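Local coordinates for uncharacterized protein PSPTO_3016 (Pseudomonas syringae pv. tomato, PDB 3H9X) that probably binds DNA, as a small alpha-beta protein of the MmcQ/YjbR family with a "double wing" DNA-binding motif, though its precise cellular role is unknown, at residues P21-F31 with W39-P47; S73-Y81 with I92-L100. All coordinates share one frame; numbering follows the deposited sequence.

Interaction 1: residues P21-F31 with W39-P47; sequences PWEKFPDYAVF and WYALLMDIP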
ATOM      1  N   PRO A  21     -12.771  -5.434  -4.751  1.00 44.54           N
ATOM      2  CA  PRO A  21     -12.919  -6.282  -5.932  1.00 40.97           C
ATOM      3  C   PRO A  21     -13.066  -7.761  -5.651  1.00 36.92           C
ATOM      4  O   PRO A  21     -13.823  -8.444  -6.331  1.00 39.20           O
ATOM      5  CB  PRO A  21     -11.649  -5.997  -6.722  1.00 46.55           C
ATOM      6  CG  PRO A  21     -11.295  -4.614  -6.315  1.00 49.37           C
ATOM      7  CD  PRO A  21     -11.523  -4.662  -4.831  1.00 40.25           C
ATOM      8  N   TRP A  22     -12.322  -8.249  -4.662  1.00 40.62           N
ATOM      9  CA  TRP A  22     -12.324  -9.666  -4.293  1.00 45.10           C
ATOM     10  C   TRP A  22     -13.398 -10.050  -3.300  1.00 47.51           C
ATOM     11  O   TRP A  22     -13.433  -9.555  -2.181  1.00 54.32           O
ATOM     12  CB  TRP A  22     -10.969 -10.057  -3.708  1.00 42.88           C
ATOM     13  CG  TRP A  22      -9.845  -9.843  -4.647  1.00 41.09           C
ATOM     14  CD1 TRP A  22      -9.413 -10.692  -5.625  1.00 41.49           C
ATOM     15  CD2 TRP A  22      -9.027  -8.676  -4.737  1.00 43.41           C
ATOM     16  NE1 TRP A  22      -8.368 -10.125  -6.320  1.00 33.07           N
ATOM     17  CE2 TRP A  22      -8.108  -8.885  -5.788  1.00 39.21           C
ATOM     18  CE3 TRP A  22      -8.972  -7.469  -4.023  1.00 43.24           C
ATOM     19  CZ2 TRP A  22      -7.160  -7.935  -6.151  1.00 31.59           C
ATOM     20  CZ3 TRP A  22      -8.027  -6.524  -4.389  1.00 31.94           C
ATOM     21  CH2 TRP A  22      -7.132  -6.767  -5.438  1.00 38.08           C
ATOM     22  N   GLU A  23     -14.262 -10.959  -3.715  1.00 53.68           N
ATOM     23  CA  GLU A  23     -15.343 -11.431  -2.873  1.00 53.83           C
ATOM     24  C   GLU A  23     -14.768 -12.307  -1.777  1.00 53.37           C
ATOM     25  O   GLU A  23     -15.196 -12.252  -0.628  1.00 56.40           O
ATOM     26  CB  GLU A  23     -16.338 -12.230  -3.721  1.00 59.25           C
ATOM     27  CG  GLU A  23     -15.728 -13.440  -4.472  1.00 78.94           C
ATOM     28  CD  GLU A  23     -14.822 -13.072  -5.665  1.00 91.03           C
ATOM     29  OE1 GLU A  23     -15.346 -12.664  -6.729  1.00 92.37           O
ATOM     30  OE2 GLU A  23     -13.581 -13.196  -5.533  1.00 91.78           O
ATOM     31  N   LYS A  24     -13.786 -13.115  -2.154  1.00 54.95           N
ATOM     32  CA  LYS A  24     -13.123 -14.042  -1.243  1.00 55.04           C
ATOM     33  C   LYS A  24     -12.368 -13.331  -0.125  1.00 49.11           C
ATOM     34  O   LYS A  24     -12.220 -13.872   0.970  1.00 42.43           O
ATOM     35  CB  LYS A  24     -12.160 -14.939  -2.037  1.00 62.46           C
ATOM     36  CG  LYS A  24     -12.844 -15.996  -2.913  1.00 71.53           C
ATOM     37  CD  LYS A  24     -11.953 -16.453  -4.083  1.00 80.36           C
ATOM     38  CE  LYS A  24     -10.572 -16.984  -3.648  1.00 80.77           C
ATOM     39  NZ  LYS A  24     -10.588 -18.339  -3.000  1.00 81.65           N
ATOM     40  N   PHE A  25     -11.895 -12.119  -0.403  1.00 41.38           N
ATOM     41  CA  PHE A  25     -11.154 -11.344   0.585  1.00 47.77           C
ATOM     42  C   PHE A  25     -11.806  -9.998   0.878  1.00 47.29           C
ATOM     43  O   PHE A  25     -11.481  -8.998   0.243  1.00 49.62           O
ATOM     44  CB  PHE A  25      -9.722 -11.120   0.109  1.00 51.99           C
ATOM     45  CG  PHE A  25      -8.987 -12.386  -0.191  1.00 57.51           C
ATOM     46  CD1 PHE A  25      -9.163 -13.036  -1.406  1.00 62.46           C
ATOM     47  CD2 PHE A  25      -8.142 -12.951   0.752  1.00 57.43           C
ATOM     48  CE1 PHE A  25      -8.505 -14.230  -1.673  1.00 68.36           C
ATOM     49  CE2 PHE A  25      -7.482 -14.143   0.494  1.00 61.00           C
ATOM     50  CZ  PHE A  25      -7.664 -14.783  -0.718  1.00 62.55           C
ATOM     51  N   PRO A  26     -12.725  -9.956   1.859  1.00 40.64           N
ATOM     52  CA  PRO A  26     -13.433  -8.734   2.245  1.00 41.07           C
ATOM     53  C   PRO A  26     -12.504  -7.610   2.684  1.00 46.35           C
ATOM     54  O   PRO A  26     -12.847  -6.440   2.570  1.00 42.18           O
ATOM     55  CB  PRO A  26     -14.323  -9.205   3.391  1.00 35.63           C
ATOM     56  CG  PRO A  26     -14.556 -10.634   3.066  1.00 36.70           C
ATOM     57  CD  PRO A  26     -13.185 -11.089   2.679  1.00 35.19           C
ATOM     58  N   ASP A  27     -11.331  -7.973   3.189  1.00 49.15           N
ATOM     59  CA  ASP A  27     -10.363  -6.996   3.668  1.00 54.02           C
ATOM     60  C   ASP A  27      -9.588  -6.276   2.610  1.00 51.76           C
ATOM     61  O   ASP A  27      -9.352  -5.069   2.718  1.00 56.81           O
ATOM     62  CB  ASP A  27      -9.363  -7.648   4.592  1.00 56.64           C
ATOM     63  CG  ASP A  27      -9.946  -7.919   5.920  1.00 65.46           C
ATOM     64  OD1 ASP A  27      -9.223  -8.468   6.771  1.00 77.61           O
ATOM     65  OD2 ASP A  27     -11.138  -7.567   6.112  1.00 67.95           O
ATOM     66  N   TYR A  28      -9.144  -7.018   1.607  1.00 45.48           N
ATOM     67  CA  TYR A  28      -8.389  -6.411   0.530  1.00 37.06           C
ATOM     68  C   TYR A  28      -9.218  -5.261  -0.032  1.00 33.51           C
ATOM     69  O   TYR A  28     -10.376  -5.445  -0.382  1.00 38.14           O
ATOM     70  CB  TYR A  28      -8.095  -7.450  -0.552  1.00 35.15           C
ATOM     71  CG  TYR A  28      -7.210  -8.588  -0.094  1.00 32.69           C
ATOM     72  CD1 TYR A  28      -6.551  -9.396  -1.014  1.00 34.56           C
ATOM     73  CD2 TYR A  28      -7.007  -8.840   1.259  1.00 35.18           C
ATOM     74  CE1 TYR A  28      -5.704 -10.425  -0.593  1.00 45.20           C
ATOM     75  CE2 TYR A  28      -6.166  -9.861   1.688  1.00 44.61           C
ATOM     76  CZ  TYR A  28      -5.517 -10.648   0.763  1.00 47.44           C
ATOM     77  OH  TYR A  28      -4.668 -11.637   1.207  1.00 47.62           O
ATOM     78  N   ALA A  29      -8.628  -4.072  -0.095  1.00 33.89           N
ATOM     79  CA  ALA A  29      -9.317  -2.898  -0.608  1.00 28.21           C
ATOM     80  C   ALA A  29      -8.395  -2.118  -1.527  1.00 32.15           C
ATOM     81  O   ALA A  29      -7.235  -1.904  -1.199  1.00 39.90           O
ATOM     82  CB  ALA A  29      -9.755  -2.014   0.538  1.00 36.18           C
ATOM     83  N   VAL A  30      -8.902  -1.702  -2.686  1.00 33.62           N
ATOM     84  CA  VAL A  30      -8.087  -0.925  -3.620  1.00 39.92           C
ATOM     85  C   VAL A  30      -8.552   0.527  -3.666  1.00 38.07           C
ATOM     86  O   VAL A  30      -9.701   0.831  -3.359  1.00 34.91           O
ATOM     87  CB  VAL A  30      -8.084  -1.533  -5.079  1.00 43.25           C
ATOM     88  CG1 VAL A  30      -7.705  -2.997  -5.041  1.00 40.38           C
ATOM     89  CG2 VAL A  30      -9.415  -1.344  -5.749  1.00 41.64           C
ATOM     90  N   PHE A  31      -7.639   1.422  -4.016  1.00 43.00           N
ATOM     91  CA  PHE A  31      -7.960   2.836  -4.113  1.00 47.54           C
ATOM     92  C   PHE A  31      -7.568   3.298  -5.502  1.00 49.05           C
ATOM     93  O   PHE A  31      -6.397   3.219  -5.876  1.00 51.86           O
ATOM     94  CB  PHE A  31      -7.199   3.642  -3.060  1.00 48.82           C
ATOM     95  CG  PHE A  31      -7.594   3.309  -1.654  1.00 54.73           C
ATOM     96  CD1 PHE A  31      -7.298   2.063  -1.114  1.00 51.26           C
ATOM     97  CD2 PHE A  31      -8.294   4.228  -0.877  1.00 59.35           C
ATOM     98  CE1 PHE A  31      -7.695   1.731   0.173  1.00 53.53           C
ATOM     99  CE2 PHE A  31      -8.698   3.909   0.416  1.00 57.24           C
ATOM    100  CZ  PHE A  31      -8.396   2.657   0.942  1.00 58.78           C
ATOM    101  N   TRP A  39      -5.460   1.958 -10.113  1.00 40.55           N
ATOM    102  CA  TRP A  39      -5.171   1.700  -8.707  1.00 36.30           C
ATOM    103  C   TRP A  39      -3.923   2.450  -8.311  1.00 36.45           C
ATOM    104  O   TRP A  39      -2.947   2.445  -9.054  1.00 41.41           O
ATOM    105  CB  TRP A  39      -4.909   0.211  -8.481  1.00 34.64           C
ATOM    106  CG  TRP A  39      -6.059  -0.689  -8.779  1.00 44.77           C
ATOM    107  CD1 TRP A  39      -7.259  -0.345  -9.354  1.00 47.81           C
ATOM    108  CD2 TRP A  39      -6.134  -2.086  -8.500  1.00 42.70           C
ATOM    109  NE1 TRP A  39      -8.068  -1.442  -9.442  1.00 40.81           N
ATOM    110  CE2 TRP A  39      -7.404  -2.528  -8.927  1.00 39.33           C
ATOM    111  CE3 TRP A  39      -5.249  -3.015  -7.927  1.00 41.81           C
ATOM    112  CZ2 TRP A  39      -7.812  -3.859  -8.802  1.00 40.44           C
ATOM    113  CZ3 TRP A  39      -5.658  -4.335  -7.802  1.00 33.25           C
ATOM    114  CH2 TRP A  39      -6.927  -4.743  -8.238  1.00 29.83           C
ATOM    115  N   TYR A  40      -3.944   3.087  -7.144  1.00 30.34           N
ATOM    116  CA  TYR A  40      -2.772   3.809  -6.670  1.00 29.19           C
ATOM    117  C   TYR A  40      -2.450   3.388  -5.239  1.00 24.17           C
ATOM    118  O   TYR A  40      -1.495   3.858  -4.645  1.00 26.00           O
ATOM    119  CB  TYR A  40      -3.008   5.330  -6.782  1.00 34.72           C
ATOM    120  CG  TYR A  40      -4.014   5.922  -5.808  1.00 39.17           C
ATOM    121  CD1 TYR A  40      -3.645   6.227  -4.497  1.00 44.29           C
ATOM    122  CD2 TYR A  40      -5.330   6.177  -6.198  1.00 31.64           C
ATOM    123  CE1 TYR A  40      -4.562   6.772  -3.587  1.00 50.99           C
ATOM    124  CE2 TYR A  40      -6.259   6.723  -5.291  1.00 46.76           C
ATOM    125  CZ  TYR A  40      -5.863   7.015  -3.984  1.00 43.64           C
ATOM    126  OH  TYR A  40      -6.759   7.525  -3.064  1.00 46.45           O
ATOM    127  N   ALA A  41      -3.255   2.466  -4.721  1.00 28.57           N
ATOM    128  CA  ALA A  41      -3.120   1.955  -3.364  1.00 31.83           C
ATOM    129  C   ALA A  41      -3.869   0.621  -3.198  1.00 33.98           C
ATOM    130  O   ALA A  41      -5.042   0.507  -3.569  1.00 20.54           O
ATOM    131  CB  ALA A  41      -3.666   2.981  -2.379  1.00 22.08           C
ATOM    132  N   LEU A  42      -3.182  -0.377  -2.640  1.00 38.04           N
ATOM    133  CA  LEU A  42      -3.752  -1.707  -2.406  1.00 38.58           C
ATOM    134  C   LEU A  42      -3.601  -2.073  -0.925  1.00 43.44           C
ATOM    135  O   LEU A  42      -2.499  -2.361  -0.447  1.00 50.11           O
ATOM    136  CB  LEU A  42      -3.015  -2.757  -3.239  1.00 38.09           C
ATOM    137  CG  LEU A  42      -3.757  -3.966  -3.827  1.00 37.03           C
ATOM    138  CD1 LEU A  42      -2.721  -5.037  -4.124  1.00 40.07           C
ATOM    139  CD2 LEU A  42      -4.813  -4.512  -2.889  1.00 22.32           C
ATOM    140  N   LEU A  43      -4.718  -2.069  -0.211  1.00 38.67           N
ATOM    141  CA  LEU A  43      -4.735  -2.394   1.202  1.00 33.35           C
ATOM    142  C   LEU A  43      -5.035  -3.874   1.337  1.00 33.94           C
ATOM    143  O   LEU A  43      -5.986  -4.361   0.741  1.00 34.18           O
ATOM    144  CB  LEU A  43      -5.827  -1.584   1.895  1.00 35.45           C
ATOM    145  CG  LEU A  43      -6.075  -1.856   3.367  1.00 25.90           C
ATOM    146  CD1 LEU A  43      -4.878  -1.420   4.145  1.00 16.98           C
ATOM    147  CD2 LEU A  43      -7.317  -1.133   3.821  1.00 21.63           C
HETATM  148  N   MSE A  44      -4.220  -4.588   2.111  1.00 40.06           N
HETATM  149  CA  MSE A  44      -4.420  -6.018   2.323  1.00 38.58           C
HETATM  150  C   MSE A  44      -4.029  -6.473   3.707  1.00 39.64           C
HETATM  151  O   MSE A  44      -3.153  -5.903   4.340  1.00 41.39           O
HETATM  152  CB  MSE A  44      -3.589  -6.836   1.349  1.00 40.25           C
HETATM  153  CG  MSE A  44      -3.917  -6.657  -0.106  1.00 53.35           C
HETATM  154 SE   MSE A  44      -2.660  -7.679  -1.211  1.00 70.45          SE
HETATM  155  CE  MSE A  44      -1.224  -6.392  -1.295  1.00 63.52           C
ATOM    156  N   ASP A  45      -4.680  -7.537   4.148  1.00 41.38           N
ATOM    157  CA  ASP A  45      -4.405  -8.166   5.427  1.00 39.09           C
ATOM    158  C   ASP A  45      -3.797  -9.512   5.041  1.00 40.04           C
ATOM    159  O   ASP A  45      -4.509 -10.379   4.543  1.00 41.33           O
ATOM    160  CB  ASP A  45      -5.705  -8.392   6.183  1.00 42.60           C
ATOM    161  CG  ASP A  45      -5.511  -9.217   7.431  1.00 50.69           C
ATOM    162  OD1 ASP A  45      -4.789  -8.744   8.340  1.00 44.61           O
ATOM    163  OD2 ASP A  45      -6.083 -10.331   7.502  1.00 48.96           O
ATOM    164  N   ILE A  46      -2.498  -9.691   5.265  1.00 38.70           N
ATOM    165  CA  ILE A  46      -1.841 -10.939   4.869  1.00 38.96           C
ATOM    166  C   ILE A  46      -1.003 -11.618   5.945  1.00 39.40           C
ATOM    167  O   ILE A  46      -0.677 -11.016   6.972  1.00 38.13           O
ATOM    168  CB  ILE A  46      -0.901 -10.718   3.653  1.00 37.49           C
ATOM    169  CG1 ILE A  46       0.207  -9.729   4.033  1.00 39.17           C
ATOM    170  CG2 ILE A  46      -1.697 -10.203   2.470  1.00 34.03           C
ATOM    171  CD1 ILE A  46       1.339  -9.636   3.035  1.00 43.78           C
ATOM    172  N   PRO A  47      -0.653 -12.900   5.724  1.00 40.00           N
ATOM    173  CA  PRO A  47       0.162 -13.651   6.681  1.00 38.22           C
ATOM    174  C   PRO A  47       1.578 -13.051   6.684  1.00 42.94           C
ATOM    175  O   PRO A  47       2.193 -12.906   5.633  1.00 50.12           O
ATOM    176  CB  PRO A  47       0.140 -15.068   6.108  1.00 36.13           C
ATOM    177  CG  PRO A  47      -1.180 -15.133   5.414  1.00 28.85           C
ATOM    178  CD  PRO A  47      -1.219 -13.812   4.708  1.00 41.74           C
TER
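The carbonyl O of Phe31 takes two backbone N-H groups from the neighbouring strand: Tyr40 N at 2.8 Å, nearly straight at 168°, and Ala41 N in a weak bond at 3.4 Å. Two residues thus face one, a classic beta bulge. Further along, Ala29 and Leu43 exchange a regular pair of backbone bonds. Phe31 CB lies over one face of the Tyr40 ring, whose hydroxyl is bonded to Thr16. Val30 CG1 sits 3.5 Å from the centroid of the six-membered ring of Trp39, almost on its normal, and Trp22 meets the same indole obliquely. The Tyr28 ring is sandwiched: Met44 CG lies over the centre of one face, Phe25 CB over the opposite face, toward the rim. Met44, present as selenomethionine, extends beyond CG (chi2 176°), bringing its selenium, SE, over the Tyr28 ring, 4.5 Å from the centroid, a Met-aromatic contact. The side chains of Asp27 and Asp45 run side by side, carboxylate planes 74° apart, with Asp27 OD1 3.7 Å from Asp45 OD2. Asp60 also lies close to Asp45, and the Arg58-Asp45 salt bridge probably offsets this acidic cluster. Together this makes an antiparallel beta hairpin at one margin of the YjbR sheet.

Interaction 2: residues S73-Y81 with I92-L100; sequences SLRKKPGIY and ITVLLNGPL
Ile80 and Ile92 meet through their CG2 methyls, 3.5 Å apart, on the side of the hairpin that also carries Val94. Beyond this shared branch the two isoleucines part ways. Ile80 is extended (chi2 169°), which carries its CD1 forward to Leu100 CD2 at 4.0 Å. Ile92 folds back instead (chi2 -60°), and its CD1 meets the aliphatic part of Arg75, 3.5 Å from CG, the two chains crossing obliquely, while its CG1 faces Leu74 CD2. Leu74 and Leu100 also touch helix 102-115, through Leu108 and Ile105.

On the other face of the strands, Tyr81 and Leu95 run side by side in the same direction, with Tyr81 CE1 3.9 Å from Leu95 CB and Thr93 O at the edge of the ring. Thr93 directs its hydroxyl elsewhere, to Asp63 and to the backbone N of Tyr84.

The backbones join through Tyr81 and Thr93, bonded in both directions, and through Leu95 N to Gly79 O, 2.9 Å and almost straight at 172°. Gly79 occupies the third position of the type II turn Lys77-Ile80, where its positive phi suits glycine. Pro99 closes over it, CG being 3.6 Å from Gly79 CA, and the same CG meets the carbonyl O of Pro78.

The division of labour is clear: main-chain bonds set the pairing of the strands, whereas side chains meet across it by apolar packing. The isoleucines pack against each other and against Leu74, Arg75 and Leu100, and the two leucines carry that packing on to helix 102-115.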
ATOM      1  N   SER A  73      16.155   1.470  -3.544  1.00 47.78           N
ATOM      2  CA  SER A  73      16.480   2.275  -2.362  1.00 47.39           C
ATOM      3  C   SER A  73      15.392   2.255  -1.278  1.00 44.80           C
ATOM      4  O   SER A  73      15.686   2.148  -0.086  1.00 42.11           O
ATOM      5  CB  SER A  73      16.760   3.716  -2.788  1.00 49.02           C
ATOM      6  OG  SER A  73      15.706   4.216  -3.587  1.00 58.12           O
ATOM      7  N   LEU A  74      14.136   2.372  -1.692  1.00 45.94           N
ATOM      8  CA  LEU A  74      13.028   2.334  -0.750  1.00 41.45           C
ATOM      9  C   LEU A  74      13.025   1.007  -0.004  1.00 44.55           C
ATOM     10  O   LEU A  74      12.999   0.993   1.218  1.00 49.45           O
ATOM     11  CB  LEU A  74      11.703   2.504  -1.485  1.00 38.53           C
ATOM     12  CG  LEU A  74      10.982   3.848  -1.342  1.00 42.79           C
ATOM     13  CD1 LEU A  74      11.940   4.990  -1.632  1.00 46.34           C
ATOM     14  CD2 LEU A  74       9.785   3.902  -2.291  1.00 43.28           C
ATOM     15  N   ARG A  75      13.060  -0.105  -0.741  1.00 40.72           N
ATOM     16  CA  ARG A  75      13.053  -1.445  -0.144  1.00 42.67           C
ATOM     17  C   ARG A  75      14.108  -1.658   0.919  1.00 44.72           C
ATOM     18  O   ARG A  75      14.010  -2.599   1.697  1.00 49.66           O
ATOM     19  CB  ARG A  75      13.223  -2.515  -1.226  1.00 39.55           C
ATOM     20  CG  ARG A  75      11.952  -2.813  -1.999  1.00 42.54           C
ATOM     21  CD  ARG A  75      12.186  -3.719  -3.202  1.00 43.30           C
ATOM     22  NE  ARG A  75      12.743  -5.023  -2.859  1.00 54.71           N
ATOM     23  CZ  ARG A  75      12.976  -5.984  -3.748  1.00 57.52           C
ATOM     24  NH1 ARG A  75      12.693  -5.792  -5.027  1.00 51.56           N
ATOM     25  NH2 ARG A  75      13.510  -7.132  -3.361  1.00 63.63           N
ATOM     26  N   LYS A  76      15.112  -0.786   0.939  1.00 50.75           N
ATOM     27  CA  LYS A  76      16.205  -0.862   1.906  1.00 53.48           C
ATOM     28  C   LYS A  76      15.774  -0.269   3.245  1.00 56.08           C
ATOM     29  O   LYS A  76      16.384  -0.542   4.284  1.00 50.68           O
ATOM     30  CB  LYS A  76      17.445  -0.115   1.375  1.00 56.60           C
ATOM     31  CG  LYS A  76      18.524  -1.021   0.746  1.00 60.68           C
ATOM     32  CD  LYS A  76      19.419  -0.284  -0.268  1.00 60.95           C
ATOM     33  CE  LYS A  76      20.091   0.964   0.316  1.00 63.26           C
ATOM     34  NZ  LYS A  76      20.634   1.869  -0.777  1.00 69.51           N
ATOM     35  N   LYS A  77      14.729   0.551   3.225  1.00 57.32           N
ATOM     36  CA  LYS A  77      14.255   1.133   4.468  1.00 58.60           C
ATOM     37  C   LYS A  77      13.538   0.068   5.283  1.00 58.96           C
ATOM     38  O   LYS A  77      13.101  -0.962   4.748  1.00 48.29           O
ATOM     39  CB  LYS A  77      13.297   2.308   4.217  1.00 56.54           C
ATOM     40  CG  LYS A  77      13.992   3.568   3.798  1.00 58.39           C
ATOM     41  CD  LYS A  77      13.052   4.743   3.773  1.00 57.43           C
ATOM     42  CE  LYS A  77      13.813   6.002   3.399  1.00 60.90           C
ATOM     43  NZ  LYS A  77      12.939   7.204   3.456  1.00 68.92           N
ATOM     44  N   PRO A  78      13.454   0.285   6.603  1.00 58.43           N
ATOM     45  CA  PRO A  78      12.777  -0.664   7.476  1.00 59.32           C
ATOM     46  C   PRO A  78      11.286  -0.413   7.367  1.00 58.67           C
ATOM     47  O   PRO A  78      10.833   0.735   7.434  1.00 60.32           O
ATOM     48  CB  PRO A  78      13.345  -0.328   8.849  1.00 64.72           C
ATOM     49  CG  PRO A  78      13.637   1.138   8.742  1.00 59.68           C
ATOM     50  CD  PRO A  78      14.261   1.238   7.386  1.00 60.26           C
ATOM     51  N   GLY A  79      10.530  -1.489   7.171  1.00 56.79           N
ATOM     52  CA  GLY A  79       9.085  -1.366   7.052  1.00 61.06           C
ATOM     53  C   GLY A  79       8.576  -1.428   5.620  1.00 52.69           C
ATOM     54  O   GLY A  79       7.368  -1.538   5.394  1.00 49.80           O
ATOM     55  N   ILE A  80       9.500  -1.348   4.664  1.00 47.19           N
ATOM     56  CA  ILE A  80       9.182  -1.398   3.243  1.00 38.58           C
ATOM     57  C   ILE A  80       9.741  -2.709   2.716  1.00 39.64           C
ATOM     58  O   ILE A  80      10.908  -3.026   2.927  1.00 40.07           O
ATOM     59  CB  ILE A  80       9.814  -0.213   2.497  1.00 30.76           C
ATOM     60  CG1 ILE A  80       9.241   1.094   3.054  1.00 36.82           C
ATOM     61  CG2 ILE A  80       9.541  -0.321   1.013  1.00 35.20           C
ATOM     62  CD1 ILE A  80       9.957   2.343   2.602  1.00 23.43           C
ATOM     63  N   TYR A  81       8.883  -3.477   2.052  1.00 41.25           N
ATOM     64  CA  TYR A  81       9.253  -4.772   1.499  1.00 41.73           C
ATOM     65  C   TYR A  81       8.935  -4.806   0.005  1.00 42.55           C
ATOM     66  O   TYR A  81       8.365  -3.861  -0.529  1.00 41.68           O
ATOM     67  CB  TYR A  81       8.480  -5.889   2.223  1.00 32.39           C
ATOM     68  CG  TYR A  81       8.650  -5.903   3.720  1.00 41.14           C
ATOM     69  CD1 TYR A  81       8.087  -4.906   4.515  1.00 43.25           C
ATOM     70  CD2 TYR A  81       9.424  -6.886   4.345  1.00 49.39           C
ATOM     71  CE1 TYR A  81       8.302  -4.879   5.896  1.00 44.88           C
ATOM     72  CE2 TYR A  81       9.638  -6.871   5.730  1.00 42.74           C
ATOM     73  CZ  TYR A  81       9.079  -5.860   6.498  1.00 41.97           C
ATOM     74  OH  TYR A  81       9.327  -5.803   7.860  1.00 35.38           O
ATOM     75  N   ILE A  92       5.630  -1.274  -4.414  1.00 31.68           N
ATOM     76  CA  ILE A  92       6.253  -1.365  -3.105  1.00 25.90           C
ATOM     77  C   ILE A  92       5.195  -1.763  -2.105  1.00 28.66           C
ATOM     78  O   ILE A  92       4.038  -1.393  -2.253  1.00 24.26           O
ATOM     79  CB  ILE A  92       6.818   0.016  -2.739  1.00 29.53           C
ATOM     80  CG1 ILE A  92       8.185   0.163  -3.364  1.00 38.46           C
ATOM     81  CG2 ILE A  92       6.941   0.193  -1.266  1.00 34.48           C
ATOM     82  CD1 ILE A  92       9.116  -0.902  -2.876  1.00 48.27           C
ATOM     83  N   THR A  93       5.581  -2.532  -1.095  1.00 30.27           N
ATOM     84  CA  THR A  93       4.628  -2.954  -0.071  1.00 34.61           C
ATOM     85  C   THR A  93       5.060  -2.327   1.245  1.00 31.59           C
ATOM     86  O   THR A  93       6.138  -2.626   1.741  1.00 32.96           O
ATOM     87  CB  THR A  93       4.596  -4.503   0.095  1.00 30.34           C
ATOM     88  OG1 THR A  93       4.013  -5.106  -1.068  1.00 32.49           O
ATOM     89  CG2 THR A  93       3.781  -4.901   1.325  1.00 27.24           C
ATOM     90  N   VAL A  94       4.233  -1.446   1.800  1.00 32.69           N
ATOM     91  CA  VAL A  94       4.570  -0.799   3.065  1.00 33.87           C
ATOM     92  C   VAL A  94       3.791  -1.455   4.193  1.00 29.27           C
ATOM     93  O   VAL A  94       2.576  -1.632   4.124  1.00 32.92           O
ATOM     94  CB  VAL A  94       4.281   0.736   3.051  1.00 26.05           C
ATOM     95  CG1 VAL A  94       4.711   1.359   4.373  1.00 24.65           C
ATOM     96  CG2 VAL A  94       5.037   1.401   1.911  1.00 27.09           C
ATOM     97  N   LEU A  95       4.513  -1.819   5.238  1.00 34.58           N
ATOM     98  CA  LEU A  95       3.903  -2.471   6.375  1.00 38.71           C
ATOM     99  C   LEU A  95       3.247  -1.461   7.329  1.00 40.57           C
ATOM    100  O   LEU A  95       3.924  -0.569   7.845  1.00 35.87           O
ATOM    101  CB  LEU A  95       4.970  -3.303   7.080  1.00 36.49           C
ATOM    102  CG  LEU A  95       4.585  -4.150   8.279  1.00 43.92           C
ATOM    103  CD1 LEU A  95       4.665  -3.312   9.531  1.00 41.45           C
ATOM    104  CD2 LEU A  95       3.195  -4.749   8.068  1.00 43.88           C
ATOM    105  N   LEU A  96       1.927  -1.593   7.523  1.00 39.51           N
ATOM    106  CA  LEU A  96       1.165  -0.717   8.419  1.00 37.17           C
ATOM    107  C   LEU A  96       1.349  -1.193   9.848  1.00 37.03           C
ATOM    108  O   LEU A  96       1.537  -2.383  10.085  1.00 36.37           O
ATOM    109  CB  LEU A  96      -0.333  -0.723   8.090  1.00 30.83           C
ATOM    110  CG  LEU A  96      -0.801  -0.125   6.766  1.00 28.34           C
ATOM    111  CD1 LEU A  96      -2.323  -0.077   6.721  1.00 28.59           C
ATOM    112  CD2 LEU A  96      -0.231   1.258   6.624  1.00 23.33           C
ATOM    113  N   ASN A  97       1.253  -0.262  10.793  1.00 40.89           N
ATOM    114  CA  ASN A  97       1.457  -0.548  12.211  1.00 45.18           C
ATOM    115  C   ASN A  97       2.921  -0.951  12.265  1.00 44.15           C
ATOM    116  O   ASN A  97       3.318  -1.807  13.061  1.00 40.08           O
ATOM    117  CB  ASN A  97       0.570  -1.704  12.716  1.00 39.79           C
ATOM    118  CG  ASN A  97      -0.919  -1.445  12.520  1.00 51.04           C
ATOM    119  OD1 ASN A  97      -1.487  -1.748  11.465  1.00 54.46           O
ATOM    120  ND2 ASN A  97      -1.558  -0.877  13.536  1.00 40.09           N
ATOM    121  N   GLY A  98       3.709  -0.319  11.394  1.00 41.59           N
ATOM    122  CA  GLY A  98       5.132  -0.601  11.303  1.00 41.55           C
ATOM    123  C   GLY A  98       6.044   0.585  11.570  1.00 46.55           C
ATOM    124  O   GLY A  98       5.581   1.660  11.937  1.00 47.90           O
ATOM    125  N   PRO A  99       7.365   0.413  11.391  1.00 49.70           N
ATOM    126  CA  PRO A  99       8.377   1.456  11.610  1.00 49.35           C
ATOM    127  C   PRO A  99       8.363   2.662  10.674  1.00 47.75           C
ATOM    128  O   PRO A  99       9.036   3.665  10.935  1.00 40.29           O
ATOM    129  CB  PRO A  99       9.687   0.685  11.487  1.00 52.73           C
ATOM    130  CG  PRO A  99       9.356  -0.362  10.470  1.00 49.56           C
ATOM    131  CD  PRO A  99       8.020  -0.849  10.996  1.00 53.18           C
ATOM    132  N   LEU A 100       7.620   2.567   9.581  1.00 48.69           N
ATOM    133  CA  LEU A 100       7.580   3.663   8.624  1.00 47.17           C
ATOM    134  C   LEU A 100       6.680   4.783   9.160  1.00 47.21           C
ATOM    135  O   LEU A 100       5.571   4.533   9.651  1.00 42.92           O
ATOM    136  CB  LEU A 100       7.093   3.134   7.267  1.00 45.33           C
ATOM    137  CG  LEU A 100       7.675   3.724   5.970  1.00 48.02           C
ATOM    138  CD1 LEU A 100       6.921   4.981   5.584  1.00 50.95           C
ATOM    139  CD2 LEU A 100       9.167   4.021   6.143  1.00 46.78           C
TER

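How the interactions relate
The centres of interaction 1 and interaction 2 lie about 18 Å apart, on opposite sides of the centre of the chain. They follow one another in sequence, 21-31 with 39-47 being complete before 73-81 begins, and each centres on a beta hairpin of the same five-stranded antiparallel sheet. Strands 29-32 and 80-82 form its two margins; strand 58-65 lies between 39-47 and 91-95 and bonds to both. Segments 39-47 and 92-100 also touch, Leu43 CD1 packing 3.9 Å from Leu96 CD1. A single antiparallel beta-sheet therefore carries a hairpin at either margin, consistent with the double wing motif ascribed to this protein.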